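Protein (CD58) (Homo sapiens, PDB 1CCZ) probably acts as an adhesion receptor, binding CD2 through its membrane-distal immunoglobulin domain. Local coordinates at residues Phe43-Ser47 against Ser48-Arg52; Arg132-Gln136 against Lys137-Tyr141; Met77-Pro80 against Asn81-Asp84. All blocks are in the same frame, centred on the assembly; numbering follows the deposited sequence. Where two conformers were deposited one is given.

Overall arrangement
Interactions 1 and 3 lie in the domain holding the six-stranded mixed sheet, on the same side of the chain's centre and about 21 Å apart between centres; interaction 2 lies in the C2-set domain, its centre about 41 Å and 45 Å from those of interactions 1 and 3. Interactions 1 and 3 leave different strands of that one sheet, while interaction 2 steps from one sheet of its sandwich to the other. All three mix buried and exposed groups, but interaction 2 is mostly at the surface, with only Met139 buried. Chemistry follows place: backbone bonds and a water-linked lysine at 43-52, arginine and glutamine side chains on carbonyls at 132-141, and methyl packing with bridging waters at 77-84.

Interaction 1: residues Phe43-Ser47 against Ser48-Arg52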
ATOM      1  N   PHE A  43      -1.125  10.645 -28.285  1.00 26.31           N
ATOM      2  CA  PHE A  43      -1.196   9.897 -27.054  1.00 24.76           C
ATOM      3  C   PHE A  43      -2.138   8.727 -27.213  1.00 25.66           C
ATOM      4  O   PHE A  43      -3.159   8.816 -27.901  1.00 28.70           O
ATOM      5  CB  PHE A  43      -1.703  10.762 -25.912  1.00 23.82           C
ATOM      6  CG  PHE A  43      -2.147   9.956 -24.736  1.00 26.24           C
ATOM      7  CD1 PHE A  43      -1.225   9.498 -23.808  1.00 23.95           C
ATOM      8  CD2 PHE A  43      -3.484   9.604 -24.583  1.00 28.43           C
ATOM      9  CE1 PHE A  43      -1.625   8.696 -22.740  1.00 27.36           C
ATOM     10  CE2 PHE A  43      -3.898   8.795 -23.508  1.00 31.26           C
ATOM     11  CZ  PHE A  43      -2.965   8.341 -22.588  1.00 27.53           C
ATOM     12  N   ARG A  44      -1.788   7.606 -26.599  1.00 27.01           N
ATOM     13  CA  ARG A  44      -2.685   6.474 -26.618  1.00 28.20           C
ATOM     14  C   ARG A  44      -2.360   5.537 -25.472  1.00 28.08           C
ATOM     15  O   ARG A  44      -1.205   5.418 -25.062  1.00 25.10           O
ATOM     16  CB  ARG A  44      -2.678   5.780 -27.991  1.00 32.62           C
ATOM     17  CG  ARG A  44      -1.636   4.736 -28.211  1.00 40.45           C
ATOM     18  CD  ARG A  44      -1.682   4.222 -29.648  1.00 48.11           C
ATOM     19  NE  ARG A  44      -2.052   5.255 -30.618  1.00 54.29           N
ATOM     20  CZ  ARG A  44      -1.182   6.000 -31.310  1.00 56.95           C
ATOM     21  NH1 ARG A  44       0.127   5.844 -31.149  1.00 56.60           N
ATOM     22  NH2 ARG A  44      -1.623   6.904 -32.175  1.00 57.84           N
ATOM     23  N   ALA A  45      -3.408   4.941 -24.910  1.00 28.27           N
ATOM     24  CA  ALA A  45      -3.262   4.004 -23.805  1.00 29.42           C
ATOM     25  C   ALA A  45      -3.721   2.641 -24.331  1.00 31.00           C
ATOM     26  O   ALA A  45      -4.399   2.564 -25.352  1.00 31.83           O
ATOM     27  CB  ALA A  45      -4.106   4.451 -22.616  1.00 25.54           C
ATOM     28  N   PHE A  46      -3.349   1.569 -23.647  1.00 31.28           N
ATOM     29  CA  PHE A  46      -3.708   0.245 -24.108  1.00 32.22           C
ATOM     30  C   PHE A  46      -4.380  -0.598 -23.054  1.00 34.42           C
ATOM     31  O   PHE A  46      -4.262  -0.347 -21.861  1.00 33.00           O
ATOM     32  CB  PHE A  46      -2.465  -0.501 -24.592  1.00 32.33           C
ATOM     33  CG  PHE A  46      -1.634   0.275 -25.563  1.00 34.43           C
ATOM     34  CD1 PHE A  46      -0.687   1.188 -25.113  1.00 34.00           C
ATOM     35  CD2 PHE A  46      -1.813   0.116 -26.930  1.00 36.15           C
ATOM     36  CE1 PHE A  46       0.068   1.937 -26.010  1.00 33.96           C
ATOM     37  CE2 PHE A  46      -1.060   0.863 -27.838  1.00 36.38           C
ATOM     38  CZ  PHE A  46      -0.121   1.775 -27.373  1.00 35.17           C
ATOM     39  N   SER A  47      -5.075  -1.620 -23.531  1.00 36.69           N
ATOM     40  CA  SER A  47      -5.775  -2.571 -22.684  1.00 38.32           C
ATOM     41  C   SER A  47      -6.573  -1.942 -21.561  1.00 38.45           C
ATOM     42  O   SER A  47      -7.332  -0.997 -21.781  1.00 38.60           O
ATOM     43  CB  SER A  47      -4.770  -3.567 -22.118  1.00 39.16           C
ATOM     44  OG  SER A  47      -3.804  -3.882 -23.100  1.00 46.86           O
ATOM     45  N   SER A  48      -6.390  -2.469 -20.351  1.00 39.87           N
ATOM     46  CA  SER A  48      -7.111  -1.983 -19.177  1.00 40.54           C
ATOM     47  C   SER A  48      -6.796  -0.547 -18.803  1.00 40.04           C
ATOM     48  O   SER A  48      -7.487   0.040 -17.970  1.00 41.08           O
ATOM     49  CB  SER A  48      -6.816  -2.871 -17.964  1.00 40.13           C
ATOM     50  OG  SER A  48      -5.428  -3.121 -17.852  1.00 42.95           O
ATOM     51  N   PHE A  49      -5.771   0.040 -19.411  1.00 36.25           N
ATOM     52  CA  PHE A  49      -5.435   1.401 -19.042  1.00 32.70           C
ATOM     53  C   PHE A  49      -6.118   2.497 -19.844  1.00 31.50           C
ATOM     54  O   PHE A  49      -6.011   3.671 -19.498  1.00 29.86           O
ATOM     55  CB  PHE A  49      -3.917   1.555 -19.049  1.00 32.08           C
ATOM     56  CG  PHE A  49      -3.243   0.673 -18.048  1.00 30.30           C
ATOM     57  CD1 PHE A  49      -3.088   1.094 -16.730  1.00 30.48           C
ATOM     58  CD2 PHE A  49      -2.822  -0.610 -18.400  1.00 28.89           C
ATOM     59  CE1 PHE A  49      -2.526   0.241 -15.773  1.00 29.89           C
ATOM     60  CE2 PHE A  49      -2.262  -1.467 -17.457  1.00 30.02           C
ATOM     61  CZ  PHE A  49      -2.114  -1.037 -16.134  1.00 29.99           C
ATOM     62  N   LYS A  50      -6.829   2.127 -20.908  1.00 32.71           N
ATOM     63  CA  LYS A  50      -7.530   3.132 -21.701  1.00 33.78           C
ATOM     64  C   LYS A  50      -8.521   3.821 -20.795  1.00 33.80           C
ATOM     65  O   LYS A  50      -9.225   3.169 -20.038  1.00 36.26           O
ATOM     66  CB  LYS A  50      -8.295   2.487 -22.847  1.00 34.19           C
ATOM     67  CG  LYS A  50      -7.511   2.371 -24.122  1.00 40.80           C
ATOM     68  CD  LYS A  50      -7.444   0.927 -24.572  1.00 44.75           C
ATOM     69  CE  LYS A  50      -8.276   0.704 -25.807  1.00 45.23           C
ATOM     70  NZ  LYS A  50      -7.673   1.439 -26.943  1.00 49.20           N
ATOM     71  N   ASN A  51      -8.557   5.140 -20.844  1.00 37.11           N
ATOM     72  CA  ASN A  51      -9.495   5.895 -20.035  1.00 41.11           C
ATOM     73  C   ASN A  51      -9.152   6.002 -18.557  1.00 40.01           C
ATOM     74  O   ASN A  51      -9.927   6.578 -17.797  1.00 39.03           O
ATOM     75  CB  ASN A  51     -10.910   5.317 -20.192  1.00 48.27           C
ATOM     76  CG  ASN A  51     -11.417   5.391 -21.633  1.00 55.04           C
ATOM     77  OD1 ASN A  51     -11.412   6.460 -22.247  1.00 59.50           O
ATOM     78  ND2 ASN A  51     -11.853   4.251 -22.178  1.00 57.19           N
ATOM     79  N   ARG A  52      -8.017   5.455 -18.126  1.00 37.91           N
ATOM     80  CA  ARG A  52      -7.669   5.605 -16.720  1.00 35.56           C
ATOM     81  C   ARG A  52      -6.211   5.872 -16.408  1.00 35.72           C
ATOM     82  O   ARG A  52      -5.729   5.496 -15.343  1.00 35.64           O
ATOM     83  CB  ARG A  52      -8.161   4.423 -15.893  1.00 33.84           C
ATOM     84  CG  ARG A  52      -7.656   3.089 -16.315  1.00 34.93           C
ATOM     85  CD  ARG A  52      -7.822   2.121 -15.188  1.00 30.74           C
ATOM     86  NE  ARG A  52      -7.172   0.853 -15.486  1.00 32.31           N
ATOM     87  CZ  ARG A  52      -6.379   0.212 -14.639  1.00 31.57           C
ATOM     88  NH1 ARG A  52      -6.146   0.732 -13.445  1.00 31.53           N
ATOM     89  NH2 ARG A  52      -5.834  -0.944 -14.982  1.00 32.59           N
TER
HETATM   90  O   HOH W   1      -4.879   2.054 -27.906  1.00 53.24           O
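Phe46 and Phe49 meet through the backbone, Phe49 N donating to Phe46 O at 2.9 Å as the chain coils away from the strand. Phe46 O also lies near the plane of the Phe49 ring at its edge, 3.4 Å from Phe49 CB, which makes this the tight side of the bend. Next to it, Ala45 CB packs 3.7 Å from Phe49 O. A longer bond, Lys50 N to Ser47 O at 3.3 Å, is almost straight at the hydrogen (172°). The solvent side belongs to Lys50. Lys50 CG lies 3.4 Å from Ala45 O; bends at the next three torsions then bring CD and NZ back over the strand end. The ammonium group reaches that oxygen indirectly: a water donates to Ala45 O at 2.6 Å and accepts from Lys50 NZ. On the other flank, across the type II turn 49-52, Arg52 NE donates to Ser48 O at 2.6 Å, with the oxygen in the guanidinium plane, while NH2 lies over one face of the Phe49 ring, toward its rim. Arg52 NH1 also forms a salt bridge with Asp71, in the manner of the arginine-aspartate pair of V-set immunoglobulin domains. The loop thus leaves the edge strand 42-45, sets Phe49 against Val35 of strand 33-39 and Ile64 of strand 62-64, and leads into strand 53-55.

Interaction 2: residues Arg132-Gln136 against Lys137-Tyr141; sequences RSLRQ and KTMSY
Arg132 and Met139 run past each other in opposite directions, an arrangement that holds for the arginine conformer described here, one of two modelled. Met139 CG sits over one face of the guanidinium, toward its rim, 3.6 Å from Arg132 NH1. The edge of the same group does the polar work: Arg132 NH1 donates to Ser140 O at 3.0 Å, and the acceptor lies in the guanidinium plane while the donor lies in the carbonyl plane. A water accepts from both Arg132 NH1 and Ser140 N, so the arginine reaches Ser140 O directly and Ser140 N through the water. Met139 stretches out from its strand, chi1 175° setting CG opposite the backbone N, and Met139 SD meets Leu134 CB at 3.7 Å, again with the two side chains antiparallel. Leu134 turns a methyl to the backbone instead, Leu134 CD2 standing 3.5 Å from Thr138 O. Thr138 O also accepts from Gln136 NE2 at 3.0 Å in a bent bond (134° at the hydrogen), tilted out of both the amide and the carbonyl planes. Gln136 and Thr138 side chains cross at a slant, Gln136 NE2 being 3.8 Å from Thr138 CG2. The axes of 132-134 and 138-141 come no closer than 8.0 Å, too far for direct pairing: strand 129-134 pairs with 121-126, strand 138-142 with 109-113. Side chains therefore span the gap where the chain passes from one sheet to the other, the direct C'-to-E crossover of a C2-set immunoglobulin domain.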
ATOM      1  N   ARG A 132       4.114  -6.343  21.361  1.00 27.59           N
ATOM      2  CA  ARG A 132       4.407  -7.223  20.240  1.00 27.78           C
ATOM      3  C   ARG A 132       3.798  -6.786  18.911  1.00 27.01           C
ATOM      4  O   ARG A 132       2.934  -5.924  18.871  1.00 26.79           O
ATOM      5  CB  ARG A 132       4.032  -8.682  20.573  1.00 29.71           C
ATOM      6  CG  ARG A 132       2.578  -9.045  20.801  1.00 28.42           C
ATOM      7  CD  ARG A 132       2.473 -10.593  20.906  1.00 31.09           C
ATOM      8  NE  ARG A 132       3.066 -11.218  19.700  0.50 27.28           N
ATOM      9  CZ  ARG A 132       2.643 -12.322  19.075  0.50 24.41           C
ATOM     10  NH1 ARG A 132       1.593 -13.024  19.471  0.50 22.86           N
ATOM     11  NH2 ARG A 132       3.294 -12.731  18.014  0.50 29.24           N
ATOM     12  N   SER A 133       4.333  -7.340  17.823  1.00 27.88           N
ATOM     13  CA  SER A 133       3.884  -7.079  16.455  1.00 24.87           C
ATOM     14  C   SER A 133       3.859  -8.430  15.758  1.00 25.36           C
ATOM     15  O   SER A 133       4.689  -9.292  16.035  1.00 25.85           O
ATOM     16  CB  SER A 133       4.850  -6.172  15.718  1.00 24.21           C
ATOM     17  OG  SER A 133       4.854  -4.882  16.286  1.00 26.01           O
ATOM     18  N   LEU A 134       2.891  -8.628  14.877  1.00 24.88           N
ATOM     19  CA  LEU A 134       2.773  -9.881  14.147  1.00 23.72           C
ATOM     20  C   LEU A 134       2.206  -9.583  12.769  1.00 26.96           C
ATOM     21  O   LEU A 134       1.227  -8.848  12.635  1.00 26.64           O
ATOM     22  CB  LEU A 134       1.851 -10.837  14.898  1.00 24.15           C
ATOM     23  CG  LEU A 134       1.803 -12.267  14.386  1.00 28.26           C
ATOM     24  CD1 LEU A 134       3.161 -12.959  14.568  1.00 30.36           C
ATOM     25  CD2 LEU A 134       0.723 -13.002  15.141  1.00 30.59           C
ATOM     26  N   ARG A 135       2.848 -10.123  11.739  1.00 30.09           N
ATOM     27  CA  ARG A 135       2.399  -9.925  10.364  1.00 31.85           C
ATOM     28  C   ARG A 135       1.282 -10.961  10.144  1.00 32.59           C
ATOM     29  O   ARG A 135       1.459 -11.951   9.450  1.00 33.31           O
ATOM     30  CB  ARG A 135       3.581 -10.153   9.415  1.00 33.72           C
ATOM     31  CG  ARG A 135       3.307  -9.873   7.952  1.00 43.83           C
ATOM     32  CD  ARG A 135       4.297  -8.860   7.372  1.00 51.49           C
ATOM     33  NE  ARG A 135       3.665  -7.553   7.188  1.00 59.58           N
ATOM     34  CZ  ARG A 135       4.305  -6.384   7.200  1.00 61.93           C
ATOM     35  NH1 ARG A 135       5.617  -6.330   7.388  1.00 61.95           N
ATOM     36  NH2 ARG A 135       3.623  -5.258   7.037  1.00 63.11           N
ATOM     37  N   GLN A 136       0.137 -10.734  10.778  1.00 30.13           N
ATOM     38  CA  GLN A 136      -1.008 -11.638  10.694  1.00 30.16           C
ATOM     39  C   GLN A 136      -2.260 -10.814  10.968  1.00 28.62           C
ATOM     40  O   GLN A 136      -2.154  -9.679  11.430  1.00 26.60           O
ATOM     41  CB  GLN A 136      -0.929 -12.691  11.778  1.00 34.61           C
ATOM     42  CG  GLN A 136       0.010 -13.805  11.531  1.00 46.13           C
ATOM     43  CD  GLN A 136      -0.408 -15.037  12.310  1.00 55.21           C
ATOM     44  OE1 GLN A 136       0.248 -16.084  12.238  1.00 62.36           O
ATOM     45  NE2 GLN A 136      -1.510 -14.923  13.074  1.00 55.45           N
ATOM     46  N   LYS A 137      -3.437 -11.389  10.720  1.00 24.62           N
ATOM     47  CA  LYS A 137      -4.670 -10.652  10.971  1.00 25.56           C
ATOM     48  C   LYS A 137      -5.317 -11.016  12.310  1.00 25.92           C
ATOM     49  O   LYS A 137      -6.419 -10.572  12.644  1.00 25.75           O
ATOM     50  CB  LYS A 137      -5.633 -10.815   9.798  1.00 22.61           C
ATOM     51  CG  LYS A 137      -5.263  -9.858   8.681  1.00 22.22           C
ATOM     52  CD  LYS A 137      -6.347  -9.835   7.654  1.00 24.50           C
ATOM     53  CE  LYS A 137      -5.990  -8.916   6.540  1.00 23.51           C
ATOM     54  NZ  LYS A 137      -7.092  -8.980   5.570  1.00 22.45           N
ATOM     55  N   THR A 138      -4.618 -11.845  13.074  1.00 26.69           N
ATOM     56  CA  THR A 138      -5.053 -12.172  14.416  1.00 25.58           C
ATOM     57  C   THR A 138      -3.759 -12.323  15.224  1.00 26.56           C
ATOM     58  O   THR A 138      -2.732 -12.776  14.701  1.00 24.97           O
ATOM     59  CB  THR A 138      -5.938 -13.422  14.469  1.00 26.16           C
ATOM     60  OG1 THR A 138      -6.460 -13.547  15.793  1.00 28.10           O
ATOM     61  CG2 THR A 138      -5.167 -14.678  14.111  1.00 27.06           C
ATOM     62  N   MET A 139      -3.797 -11.888  16.478  1.00 25.32           N
ATOM     63  CA  MET A 139      -2.628 -11.925  17.358  1.00 25.33           C
ATOM     64  C   MET A 139      -3.115 -12.045  18.776  1.00 26.58           C
ATOM     65  O   MET A 139      -3.990 -11.304  19.178  1.00 25.89           O
ATOM     66  CB  MET A 139      -1.848 -10.623  17.224  1.00 25.95           C
ATOM     67  CG  MET A 139      -0.664 -10.485  18.185  1.00 30.50           C
ATOM     68  SD  MET A 139       0.354  -9.019  17.775  1.00 33.52           S
ATOM     69  CE  MET A 139      -0.755  -7.737  18.262  1.00 30.71           C
ATOM     70  N   SER A 140      -2.558 -12.974  19.540  1.00 26.24           N
ATOM     71  CA  SER A 140      -2.977 -13.144  20.923  1.00 27.66           C
ATOM     72  C   SER A 140      -1.839 -12.825  21.869  1.00 29.78           C
ATOM     73  O   SER A 140      -0.673 -12.850  21.475  1.00 32.02           O
ATOM     74  CB  SER A 140      -3.465 -14.560  21.141  1.00 26.90           C
ATOM     75  OG  SER A 140      -4.664 -14.757  20.410  1.00 31.38           O
ATOM     76  N   TYR A 141      -2.171 -12.528  23.116  1.00 29.84           N
ATOM     77  CA  TYR A 141      -1.151 -12.171  24.087  1.00 32.25           C
ATOM     78  C   TYR A 141      -1.631 -12.509  25.485  1.00 32.47           C
ATOM     79  O   TYR A 141      -2.759 -12.183  25.856  1.00 31.70           O
ATOM     80  CB  TYR A 141      -0.839 -10.671  23.969  1.00 32.36           C
ATOM     81  CG  TYR A 141      -0.030 -10.110  25.113  1.00 41.11           C
ATOM     82  CD1 TYR A 141       1.372 -10.112  25.085  1.00 43.03           C
ATOM     83  CD2 TYR A 141      -0.665  -9.561  26.227  1.00 43.48           C
ATOM     84  CE1 TYR A 141       2.112  -9.579  26.147  1.00 44.58           C
ATOM     85  CE2 TYR A 141       0.061  -9.032  27.282  1.00 45.89           C
ATOM     86  CZ  TYR A 141       1.443  -9.041  27.240  1.00 46.12           C
ATOM     87  OH  TYR A 141       2.134  -8.487  28.299  1.00 51.68           O
TER
HETATM   88  O   HOH W   2      -0.549 -14.821  18.446  1.00 33.50           O

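Interaction 3: residues Met77-Pro80 against Asn81-Asp84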
ATOM      1  N   MET A  77       9.616   2.749 -17.843  1.00 31.02           N
ATOM      2  CA  MET A  77       9.468   3.889 -18.730  1.00 33.25           C
ATOM      3  C   MET A  77      10.654   3.971 -19.661  1.00 34.27           C
ATOM      4  O   MET A  77      11.789   3.810 -19.222  1.00 34.88           O
ATOM      5  CB  MET A  77       9.424   5.181 -17.922  1.00 36.22           C
ATOM      6  CG  MET A  77       9.051   6.405 -18.738  1.00 44.63           C
ATOM      7  SD  MET A  77      10.281   7.728 -18.635  1.00 59.21           S
ATOM      8  CE  MET A  77      11.491   7.071 -19.780  1.00 53.49           C
ATOM      9  N   GLU A  78      10.415   4.203 -20.942  1.00 32.28           N
ATOM     10  CA  GLU A  78      11.539   4.372 -21.846  1.00 33.39           C
ATOM     11  C   GLU A  78      11.287   5.556 -22.734  1.00 33.87           C
ATOM     12  O   GLU A  78      10.136   5.841 -23.096  1.00 32.90           O
ATOM     13  CB  GLU A  78      11.794   3.137 -22.694  1.00 35.39           C
ATOM     14  CG  GLU A  78      10.598   2.498 -23.273  1.00 43.97           C
ATOM     15  CD  GLU A  78      10.994   1.360 -24.180  1.00 51.69           C
ATOM     16  OE1 GLU A  78      11.632   1.644 -25.211  1.00 57.49           O
ATOM     17  OE2 GLU A  78      10.687   0.186 -23.872  1.00 55.89           O
ATOM     18  N   SER A  79      12.371   6.257 -23.051  1.00 32.01           N
ATOM     19  CA  SER A  79      12.336   7.439 -23.903  1.00 31.80           C
ATOM     20  C   SER A  79      13.621   7.390 -24.726  1.00 32.95           C
ATOM     21  O   SER A  79      14.665   7.016 -24.199  1.00 33.80           O
ATOM     22  CB  SER A  79      12.303   8.693 -23.044  1.00 31.80           C
ATOM     23  OG  SER A  79      11.906   9.804 -23.822  1.00 36.30           O
ATOM     24  N   PRO A  80      13.569   7.777 -26.021  1.00 32.46           N
ATOM     25  CA  PRO A  80      14.761   7.737 -26.880  1.00 34.48           C
ATOM     26  C   PRO A  80      16.039   8.376 -26.353  1.00 38.73           C
ATOM     27  O   PRO A  80      17.109   7.780 -26.472  1.00 38.82           O
ATOM     28  CB  PRO A  80      14.291   8.380 -28.181  1.00 32.66           C
ATOM     29  CG  PRO A  80      12.815   8.148 -28.192  1.00 29.51           C
ATOM     30  CD  PRO A  80      12.399   8.287 -26.755  1.00 29.59           C
ATOM     31  N   ASN A  81      15.938   9.573 -25.774  1.00 43.30           N
ATOM     32  CA  ASN A  81      17.127  10.244 -25.252  1.00 48.65           C
ATOM     33  C   ASN A  81      17.376   9.970 -23.768  1.00 49.73           C
ATOM     34  O   ASN A  81      18.062  10.734 -23.104  1.00 52.09           O
ATOM     35  CB  ASN A  81      17.062  11.763 -25.516  1.00 51.21           C
ATOM     36  CG  ASN A  81      18.457  12.394 -25.714  1.00 56.75           C
ATOM     37  OD1 ASN A  81      19.486  11.707 -25.654  1.00 58.10           O
ATOM     38  ND2 ASN A  81      18.489  13.705 -25.947  1.00 58.92           N
ATOM     39  N   ILE A  82      16.807   8.886 -23.250  1.00 50.84           N
ATOM     40  CA  ILE A  82      17.013   8.499 -21.859  1.00 49.99           C
ATOM     41  C   ILE A  82      17.761   7.190 -21.937  1.00 53.73           C
ATOM     42  O   ILE A  82      17.256   6.177 -22.435  1.00 51.07           O
ATOM     43  CB  ILE A  82      15.693   8.307 -21.100  1.00 48.53           C
ATOM     44  CG1 ILE A  82      15.296   9.631 -20.460  1.00 46.75           C
ATOM     45  CG2 ILE A  82      15.844   7.260 -20.005  1.00 47.17           C
ATOM     46  CD1 ILE A  82      13.889   9.647 -19.945  1.00 46.25           C
ATOM     47  N   THR A  83      18.996   7.237 -21.461  1.00 60.35           N
ATOM     48  CA  THR A  83      19.880   6.089 -21.487  1.00 64.76           C
ATOM     49  C   THR A  83      19.380   4.965 -20.628  1.00 67.05           C
ATOM     50  O   THR A  83      19.004   3.903 -21.125  1.00 68.37           O
ATOM     51  CB  THR A  83      21.271   6.462 -20.976  1.00 65.19           C
ATOM     52  OG1 THR A  83      21.389   7.892 -20.892  1.00 66.54           O
ATOM     53  CG2 THR A  83      22.326   5.890 -21.897  1.00 65.13           C
ATOM     54  N   ASP A  84      19.379   5.233 -19.330  1.00 70.01           N
ATOM     55  CA  ASP A  84      18.980   4.274 -18.311  1.00 74.19           C
ATOM     56  C   ASP A  84      17.492   3.996 -18.099  1.00 74.02           C
ATOM     57  O   ASP A  84      16.595   4.787 -18.451  1.00 72.73           O
ATOM     58  CB  ASP A  84      19.596   4.688 -16.978  1.00 79.64           C
ATOM     59  CG  ASP A  84      19.861   6.182 -16.905  1.00 85.37           C
ATOM     60  OD1 ASP A  84      19.095   6.961 -17.529  1.00 86.67           O
ATOM     61  OD2 ASP A  84      20.839   6.573 -16.229  1.00 89.69           O
TER
HETATM   62  O   HOH W   3      14.902   4.584 -22.258  1.00 37.31           O
HETATM   63  O   HOH W   4      13.978  11.368 -24.871  1.00 43.19           O
HETATM   64  O   HOH W   5      17.666   5.170 -25.352  1.00 47.62           O
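Ile82 carries CG1 roughly anti to its carbonyl carbon (chi1 -91°), and Met77 bends at chi2 and chi3, so that the two side chains cross at about a right angle with their terminal methyls together. Met77 CE and Ile82 CD1 are 3.5 Å apart. Ile82 CD1 also lies 3.6 Å from Ser79 CB, while the serine hydroxyl is directed elsewhere, to Glu25 O. Two methyls and the serine CB thus meet beside the type I beta turn running from Ser79 to Ile82. The turn is closed by Ile82 N donating to Ser79 O at 3.0 Å, a bond fairly straight at the hydrogen (154°). Pro80 suits the second position, its ring fixing phi near the value the turn needs (-50°).

Waters stitch the rest of the turn together. One accepts from Ser79 N and donates to Ile82 O at 2.8 Å, a second, water-mediated link between Ser79 and Ile82. Another donates to Ser79 OG at 2.8 Å and accepts from Asn81 N, so the serine hydroxyl bonds both Glu25 O and the water on Asn81 N. The third donates to Pro80 O at 2.9 Å and also to Ile82 O, which therefore receives two waters. Behind the methyls, Met77 rests on Val26 and Trp28 of strand 26-30, placing this bend at the F-to-G connection of the domain, between strands 73-78 and 86-93. The chemistry is divided: on one side are carbon contacts of Ile82 with the buried Met77 and Ser79, on the other water-bridged backbone atoms, Ser79 N, Pro80 O, Asn81 N and Ile82 O, while Ile82 N bonds Ser79 O directly.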